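Local coordinates for cell division control protein Cdc48 (Mycobacterium smegmatis, PDB 5E7P), which belongs to the AAA ATPase family, binds ADP in two nucleotide pockets, and probably hydrolyses ATP, at residues A[47-52]-A[700-705]; A[41-46]-A[669-674]. All blocks are in the same frame, centred on the assembly; numbering follows the deposited sequence.

Contact 1: residues A[47-52]-A[700-705]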
ATOM      1  N   LEU A  47     -13.054  -9.154 -15.879  1.00 42.46           N
ATOM      2  CA  LEU A  47     -12.290  -9.111 -14.638  1.00 40.43           C
ATOM      3  C   LEU A  47     -12.341 -10.459 -13.928  1.00 40.15           C
ATOM      4  O   LEU A  47     -11.335 -10.935 -13.403  1.00 40.00           O
ATOM      5  CB  LEU A  47     -12.827  -8.016 -13.714  1.00 40.40           C
ATOM      6  CG  LEU A  47     -12.740  -6.569 -14.203  1.00 41.69           C
ATOM      7  CD1 LEU A  47     -13.355  -5.626 -13.175  1.00 41.28           C
ATOM      8  CD2 LEU A  47     -11.299  -6.180 -14.494  1.00 41.10           C
ATOM      9  N   ALA A  48     -13.520 -11.070 -13.923  1.00 40.00           N
ATOM     10  CA  ALA A  48     -13.701 -12.375 -13.302  1.00 39.71           C
ATOM     11  C   ALA A  48     -12.963 -13.468 -14.080  1.00 41.64           C
ATOM     12  O   ALA A  48     -12.302 -14.322 -13.492  1.00 43.85           O
ATOM     13  CB  ALA A  48     -15.181 -12.702 -13.186  1.00 38.84           C
ATOM     14  N   ALA A  49     -13.076 -13.430 -15.405  1.00 40.82           N
ATOM     15  CA  ALA A  49     -12.438 -14.427 -16.265  1.00 40.50           C
ATOM     16  C   ALA A  49     -10.917 -14.339 -16.208  1.00 39.84           C
ATOM     17  O   ALA A  49     -10.221 -15.352 -16.293  1.00 42.57           O
ATOM     18  CB  ALA A  49     -12.921 -14.271 -17.702  1.00 40.04           C
ATOM     19  N   LEU A  50     -10.407 -13.122 -16.068  1.00 36.33           N
ATOM     20  CA  LEU A  50      -8.968 -12.905 -16.000  1.00 35.35           C
ATOM     21  C   LEU A  50      -8.406 -13.187 -14.608  1.00 37.91           C
ATOM     22  O   LEU A  50      -7.204 -13.400 -14.448  1.00 38.67           O
ATOM     23  CB  LEU A  50      -8.620 -11.484 -16.440  1.00 34.22           C
ATOM     24  CG  LEU A  50      -8.834 -11.187 -17.925  1.00 36.27           C
ATOM     25  CD1 LEU A  50      -8.442  -9.749 -18.238  1.00 37.35           C
ATOM     26  CD2 LEU A  50      -8.047 -12.171 -18.791  1.00 35.07           C
ATOM     27  N   GLY A  51      -9.277 -13.184 -13.605  1.00 40.84           N
ATOM     28  CA  GLY A  51      -8.868 -13.470 -12.242  1.00 40.75           C
ATOM     29  C   GLY A  51      -8.368 -12.245 -11.500  1.00 40.05           C
ATOM     30  O   GLY A  51      -7.537 -12.350 -10.598  1.00 39.62           O
ATOM     31  N   ILE A  52      -8.880 -11.079 -11.878  1.00 40.04           N
ATOM     32  CA  ILE A  52      -8.469  -9.826 -11.258  1.00 39.43           C
ATOM     33  C   ILE A  52      -9.659  -9.041 -10.721  1.00 41.68           C
ATOM     34  O   ILE A  52     -10.807  -9.313 -11.072  1.00 43.21           O
ATOM     35  CB  ILE A  52      -7.721  -8.931 -12.255  1.00 36.21           C
ATOM     36  CG1 ILE A  52      -8.624  -8.601 -13.444  1.00 34.34           C
ATOM     37  CG2 ILE A  52      -6.435  -9.602 -12.709  1.00 35.28           C
ATOM     38  CD1 ILE A  52      -7.955  -7.754 -14.493  1.00 33.63           C
ATOM     39  N   SER A 700     -15.436 -20.505 -14.646  1.00 40.12           N
ATOM     40  CA  SER A 700     -16.741 -20.512 -15.302  1.00 40.47           C
ATOM     41  C   SER A 700     -16.870 -19.341 -16.265  1.00 40.67           C
ATOM     42  O   SER A 700     -17.277 -19.513 -17.416  1.00 41.92           O
ATOM     43  CB  SER A 700     -17.875 -20.463 -14.275  1.00 39.12           C
ATOM     44  OG  SER A 700     -17.922 -21.650 -13.503  1.00 39.56           O
ATOM     45  N   ALA A 701     -16.518 -18.153 -15.787  1.00 39.24           N
ATOM     46  CA  ALA A 701     -16.600 -16.945 -16.595  1.00 37.72           C
ATOM     47  C   ALA A 701     -15.695 -17.051 -17.815  1.00 38.06           C
ATOM     48  O   ALA A 701     -16.079 -16.663 -18.917  1.00 36.66           O
ATOM     49  CB  ALA A 701     -16.241 -15.721 -15.763  1.00 34.30           C
ATOM     50  N   MET A 702     -14.495 -17.588 -17.613  1.00 39.30           N
ATOM     51  CA  MET A 702     -13.536 -17.758 -18.700  1.00 39.07           C
ATOM     52  C   MET A 702     -14.024 -18.793 -19.711  1.00 41.96           C
ATOM     53  O   MET A 702     -13.856 -18.623 -20.921  1.00 43.75           O
ATOM     54  CB  MET A 702     -12.160 -18.150 -18.151  1.00 38.55           C
ATOM     55  CG  MET A 702     -11.119 -18.440 -19.226  1.00 41.30           C
ATOM     56  SD  MET A 702     -10.739 -17.017 -20.269  1.00 54.21           S
ATOM     57  CE  MET A 702      -9.430 -16.229 -19.336  1.00 27.87           C
ATOM     58  N   THR A 703     -14.635 -19.862 -19.210  1.00 42.52           N
ATOM     59  CA  THR A 703     -15.209 -20.890 -20.069  1.00 45.50           C
ATOM     60  C   THR A 703     -16.297 -20.295 -20.964  1.00 46.35           C
ATOM     61  O   THR A 703     -16.416 -20.651 -22.136  1.00 48.43           O
ATOM     62  CB  THR A 703     -15.788 -22.061 -19.240  1.00 46.39           C
ATOM     63  OG1 THR A 703     -14.728 -22.738 -18.554  1.00 45.70           O
ATOM     64  CG2 THR A 703     -16.507 -23.055 -20.135  1.00 48.48           C
ATOM     65  N   ALA A 704     -17.074 -19.372 -20.407  1.00 44.50           N
ATOM     66  CA  ALA A 704     -18.153 -18.729 -21.149  1.00 44.54           C
ATOM     67  C   ALA A 704     -17.631 -17.723 -22.172  1.00 47.23           C
ATOM     68  O   ALA A 704     -18.148 -17.637 -23.286  1.00 51.00           O
ATOM     69  CB  ALA A 704     -19.121 -18.060 -20.195  1.00 41.39           C
ATOM     70  N   MET A 705     -16.611 -16.961 -21.789  1.00 45.48           N
ATOM     71  CA  MET A 705     -16.023 -15.965 -22.681  1.00 45.55           C
ATOM     72  C   MET A 705     -15.378 -16.623 -23.899  1.00 45.99           C
ATOM     73  O   MET A 705     -15.510 -16.132 -25.021  1.00 44.73           O
ATOM     74  CB  MET A 705     -14.990 -15.108 -21.938  1.00 43.84           C
ATOM     75  CG  MET A 705     -15.570 -14.240 -20.829  1.00 42.00           C
ATOM     76  SD  MET A 705     -16.558 -12.863 -21.440  1.00 52.43           S
ATOM     77  CE  MET A 705     -15.294 -11.808 -22.142  1.00 51.69           C
TER

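Contact 2: residues A[41-46]-A[669-674]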
ATOM      1  N   ARG A  41     -11.623   0.578 -19.590  1.00 44.47           N
ATOM      2  CA  ARG A  41     -12.906   0.084 -19.095  1.00 43.92           C
ATOM      3  C   ARG A  41     -13.209  -1.348 -19.547  1.00 44.85           C
ATOM      4  O   ARG A  41     -13.326  -1.630 -20.741  1.00 43.86           O
ATOM      5  CB  ARG A  41     -14.042   1.023 -19.510  1.00 44.16           C
ATOM      6  CG  ARG A  41     -13.989   2.405 -18.878  1.00 42.58           C
ATOM      7  CD  ARG A  41     -14.357   2.357 -17.404  1.00 41.46           C
ATOM      8  NE  ARG A  41     -14.183   3.654 -16.755  1.00 42.03           N
ATOM      9  CZ  ARG A  41     -14.188   3.839 -15.437  1.00 41.50           C
ATOM     10  NH1 ARG A  41     -14.359   2.809 -14.620  1.00 39.99           N
ATOM     11  NH2 ARG A  41     -14.016   5.055 -14.935  1.00 41.14           N
ATOM     12  N   LEU A  42     -13.344  -2.244 -18.575  1.00 45.34           N
ATOM     13  CA  LEU A  42     -13.620  -3.647 -18.849  1.00 46.18           C
ATOM     14  C   LEU A  42     -14.911  -4.096 -18.177  1.00 48.38           C
ATOM     15  O   LEU A  42     -15.256  -3.621 -17.095  1.00 49.30           O
ATOM     16  CB  LEU A  42     -12.460  -4.519 -18.363  1.00 44.81           C
ATOM     17  CG  LEU A  42     -11.106  -4.312 -19.043  1.00 43.77           C
ATOM     18  CD1 LEU A  42     -10.011  -5.072 -18.311  1.00 40.94           C
ATOM     19  CD2 LEU A  42     -11.182  -4.745 -20.495  1.00 44.39           C
ATOM     20  N   HIS A  43     -15.621  -5.011 -18.824  1.00 49.35           N
ATOM     21  CA  HIS A  43     -16.802  -5.621 -18.233  1.00 49.34           C
ATOM     22  C   HIS A  43     -16.370  -6.453 -17.030  1.00 47.26           C
ATOM     23  O   HIS A  43     -15.288  -7.038 -17.036  1.00 45.15           O
ATOM     24  CB  HIS A  43     -17.507  -6.505 -19.262  1.00 52.34           C
ATOM     25  CG  HIS A  43     -18.897  -6.900 -18.873  1.00 56.97           C
ATOM     26  ND1 HIS A  43     -19.163  -7.952 -18.024  1.00 58.28           N
ATOM     27  CD2 HIS A  43     -20.101  -6.382 -19.218  1.00 58.99           C
ATOM     28  CE1 HIS A  43     -20.470  -8.065 -17.862  1.00 59.39           C
ATOM     29  NE2 HIS A  43     -21.060  -7.124 -18.576  1.00 60.20           N
ATOM     30  N   PRO A  44     -17.204  -6.493 -15.982  1.00 48.84           N
ATOM     31  CA  PRO A  44     -16.889  -7.279 -14.784  1.00 47.85           C
ATOM     32  C   PRO A  44     -16.633  -8.756 -15.081  1.00 47.63           C
ATOM     33  O   PRO A  44     -15.849  -9.393 -14.375  1.00 47.19           O
ATOM     34  CB  PRO A  44     -18.150  -7.127 -13.933  1.00 47.99           C
ATOM     35  CG  PRO A  44     -18.702  -5.804 -14.332  1.00 49.57           C
ATOM     36  CD  PRO A  44     -18.410  -5.664 -15.798  1.00 50.03           C
ATOM     37  N   GLU A  45     -17.284  -9.291 -16.109  1.00 47.17           N
ATOM     38  CA  GLU A  45     -17.084 -10.687 -16.479  1.00 47.92           C
ATOM     39  C   GLU A  45     -15.659 -10.926 -16.978  1.00 44.82           C
ATOM     40  O   GLU A  45     -15.092 -12.000 -16.771  1.00 43.28           O
ATOM     41  CB  GLU A  45     -18.099 -11.132 -17.532  1.00 51.29           C
ATOM     42  CG  GLU A  45     -18.000 -12.607 -17.873  1.00 52.77           C
ATOM     43  CD  GLU A  45     -19.119 -13.078 -18.773  1.00 56.50           C
ATOM     44  OE1 GLU A  45     -19.984 -12.255 -19.141  1.00 59.77           O
ATOM     45  OE2 GLU A  45     -19.134 -14.280 -19.107  1.00 56.25           O
ATOM     46  N   VAL A  46     -15.088  -9.918 -17.629  1.00 42.92           N
ATOM     47  CA  VAL A  46     -13.698  -9.981 -18.065  1.00 42.56           C
ATOM     48  C   VAL A  46     -12.773 -10.017 -16.853  1.00 41.89           C
ATOM     49  O   VAL A  46     -11.835 -10.812 -16.798  1.00 40.26           O
ATOM     50  CB  VAL A  46     -13.329  -8.786 -18.965  1.00 42.23           C
ATOM     51  CG1 VAL A  46     -11.854  -8.829 -19.338  1.00 40.37           C
ATOM     52  CG2 VAL A  46     -14.197  -8.780 -20.211  1.00 43.46           C
ATOM     53  N   SER A 669     -21.417  -9.496 -10.207  1.00 61.88           N
ATOM     54  CA  SER A 669     -21.588  -8.772 -11.461  1.00 60.63           C
ATOM     55  C   SER A 669     -21.358  -9.640 -12.697  1.00 57.66           C
ATOM     56  O   SER A 669     -21.277  -9.133 -13.817  1.00 58.05           O
ATOM     57  CB  SER A 669     -20.690  -7.534 -11.497  1.00 61.48           C
ATOM     58  OG  SER A 669     -21.203  -6.513 -10.659  1.00 62.13           O
ATOM     59  N   ILE A 670     -21.256 -10.947 -12.487  1.00 52.71           N
ATOM     60  CA  ILE A 670     -21.148 -11.888 -13.592  1.00 49.99           C
ATOM     61  C   ILE A 670     -22.542 -12.240 -14.092  1.00 51.74           C
ATOM     62  O   ILE A 670     -23.337 -12.817 -13.349  1.00 52.06           O
ATOM     63  CB  ILE A 670     -20.444 -13.187 -13.164  1.00 45.90           C
ATOM     64  CG1 ILE A 670     -19.045 -12.892 -12.623  1.00 43.12           C
ATOM     65  CG2 ILE A 670     -20.380 -14.165 -14.326  1.00 45.42           C
ATOM     66  CD1 ILE A 670     -18.372 -14.092 -11.983  1.00 41.54           C
ATOM     67  N   PRO A 671     -22.849 -11.883 -15.349  1.00 52.02           N
ATOM     68  CA  PRO A 671     -24.153 -12.211 -15.936  1.00 51.21           C
ATOM     69  C   PRO A 671     -24.355 -13.717 -15.989  1.00 49.67           C
ATOM     70  O   PRO A 671     -23.493 -14.430 -16.497  1.00 50.13           O
ATOM     71  CB  PRO A 671     -24.048 -11.647 -17.357  1.00 52.31           C
ATOM     72  CG  PRO A 671     -23.004 -10.591 -17.270  1.00 52.32           C
ATOM     73  CD  PRO A 671     -22.009 -11.107 -16.277  1.00 51.83           C
ATOM     74  N   LEU A 672     -25.478 -14.192 -15.463  1.00 49.98           N
ATOM     75  CA  LEU A 672     -25.757 -15.621 -15.438  1.00 50.70           C
ATOM     76  C   LEU A 672     -26.911 -15.989 -16.361  1.00 55.11           C
ATOM     77  O   LEU A 672     -27.787 -15.169 -16.639  1.00 57.44           O
ATOM     78  CB  LEU A 672     -26.074 -16.078 -14.013  1.00 48.03           C
ATOM     79  CG  LEU A 672     -24.943 -15.972 -12.991  1.00 44.93           C
ATOM     80  CD1 LEU A 672     -25.400 -16.459 -11.626  1.00 42.94           C
ATOM     81  CD2 LEU A 672     -23.737 -16.758 -13.467  1.00 45.69           C
ATOM     82  N   ALA A 673     -26.898 -17.227 -16.840  1.00 56.52           N
ATOM     83  CA  ALA A 673     -28.024 -17.759 -17.590  1.00 58.84           C
ATOM     84  C   ALA A 673     -29.059 -18.258 -16.591  1.00 62.07           C
ATOM     85  O   ALA A 673     -28.722 -18.558 -15.447  1.00 61.25           O
ATOM     86  CB  ALA A 673     -27.572 -18.880 -18.505  1.00 57.75           C
ATOM     87  N   ASP A 674     -30.313 -18.345 -17.023  1.00 65.51           N
ATOM     88  CA  ASP A 674     -31.415 -18.703 -16.131  1.00 66.05           C
ATOM     89  C   ASP A 674     -31.273 -20.088 -15.503  1.00 63.89           C
ATOM     90  O   ASP A 674     -31.743 -20.321 -14.389  1.00 61.95           O
ATOM     91  CB  ASP A 674     -32.756 -18.592 -16.863  1.00 69.96           C
ATOM     92  CG  ASP A 674     -33.123 -17.156 -17.187  1.00 71.38           C
ATOM     93  OD1 ASP A 674     -32.758 -16.256 -16.400  1.00 69.21           O
ATOM     94  OD2 ASP A 674     -33.776 -16.929 -18.228  1.00 73.73           O
TER

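Contact 1: residues A[47-52]-A[700-705]
Ala49 and Met702 bring their CA atoms to 4.3 Å, the point where helix 44-50 and helix 690-707 come nearest within these residues. This is a helix-to-helix packing through small residues: the end of a helix in the CDC48 N-terminal domain lies against a helix within the AAA+ lid domain. No hydrogen bond crosses it. The methyl of Ala49 points at the partner helix and rests on its backbone, CB lying 3.7 Å from Met702 N. Ala701 returns the contact, its CB facing back to within 3.9 Å of Ala49 N, so each helix sets a methyl group against the main chain of the other. Beside them the methyl of Ala48 meets that of Ala701, CB to CB 4.1 Å. Two buried methionines add to this alanine contact. Met705 touches the Ala49 CB through its CG alone. Met702 sends its CG opposite its own backbone N (chi1 176°), then bends at chi2 and chi3, and this carries its CE across to helix 44-50, 3.3 Å from Ala49 O. The same methyl meets the branch end of Leu50, whose CB points away from the lid helix but whose CD2 comes to 4.3 Å from Met702 CE. Leu22 of strand 22-28 also packs on Ala49 and on both methionines, extending the apolar contact into the sheet of the N-terminal domain. Just past the contact, helix 44-50 ends in a Schellman motif with Gly51 at C-prime (phi 86°), and the chain turns away from the lid. The bond that closes this motif runs from Ile52 N to Leu47 O, 2.9 Å.

Contact 2: residues A[41-46]-A[669-674]
Pro44 and Ser669 meet where the first turn of helix 44-50, capped at its N-terminus by His43, lies against the loop between helices 656-666 and 678-684. The contact joins the CDC48 N-terminal domain to the loop leading into helix 678-684 and is made by van der Waals packing, with no hydrogen bond across it. In one carbon-to-carbon contact, the Pro44 ring carbon CB sits 3.5 Å from Ser669 CB, with both residues turning their CB toward the other segment. The serine therefore contributes its methylene carbon here. The second group gathers on the ring of Pro671, whose CG and CD are met by both His43 and Glu45. His43 presents an edge: CE1 approaches Pro671 CG to 3.6 Å near the imidazole plane, and the two side chains run past each other in opposite directions. Glu45 reaches the same proline with CG anti to the backbone N (chi1 -176°) and the chain extended beyond CG, which brings OE1 to 3.7 Å from Pro671 CD, a packing contact of the carboxylate oxygen with a ring carbon. The Glu45 side chain also touches Ala704 and Met705 of helix 690-707 and the loop residues Ala79 and Ala712, while Pro671 is tied by a backbone hydrogen bond to Val714. The polar interaction lies within residues 41-46 and fixes how the imidazole is turned. One face of that ring carries Pro44 CD near its rim, and the cap itself is a nearly straight bond (166°) from Glu45 N to His43 ND1, 3.0 Å long and close to the ring plane.

In the fold
From the N terminus, residues 41-46 take in the end of strand 39-42 and the start of helix 44-50, and 47-52 follow directly, so that this helix supplies a partner to both contacts. The chain then runs through both AAA ranges before reaching residues 669-674, where contact 2 closes a loop of over 600 residues. Contact 1 closes later, at residues 700-705; since its first segment follows that of contact 2, the two loops cross. Their centres lie about 9 Å apart, and they touch through Ala48 with Ile670 and Met705 with Val46. Together they hold one helix of the N-terminal domain against both helix 690-707 and the loop before helix 678-684.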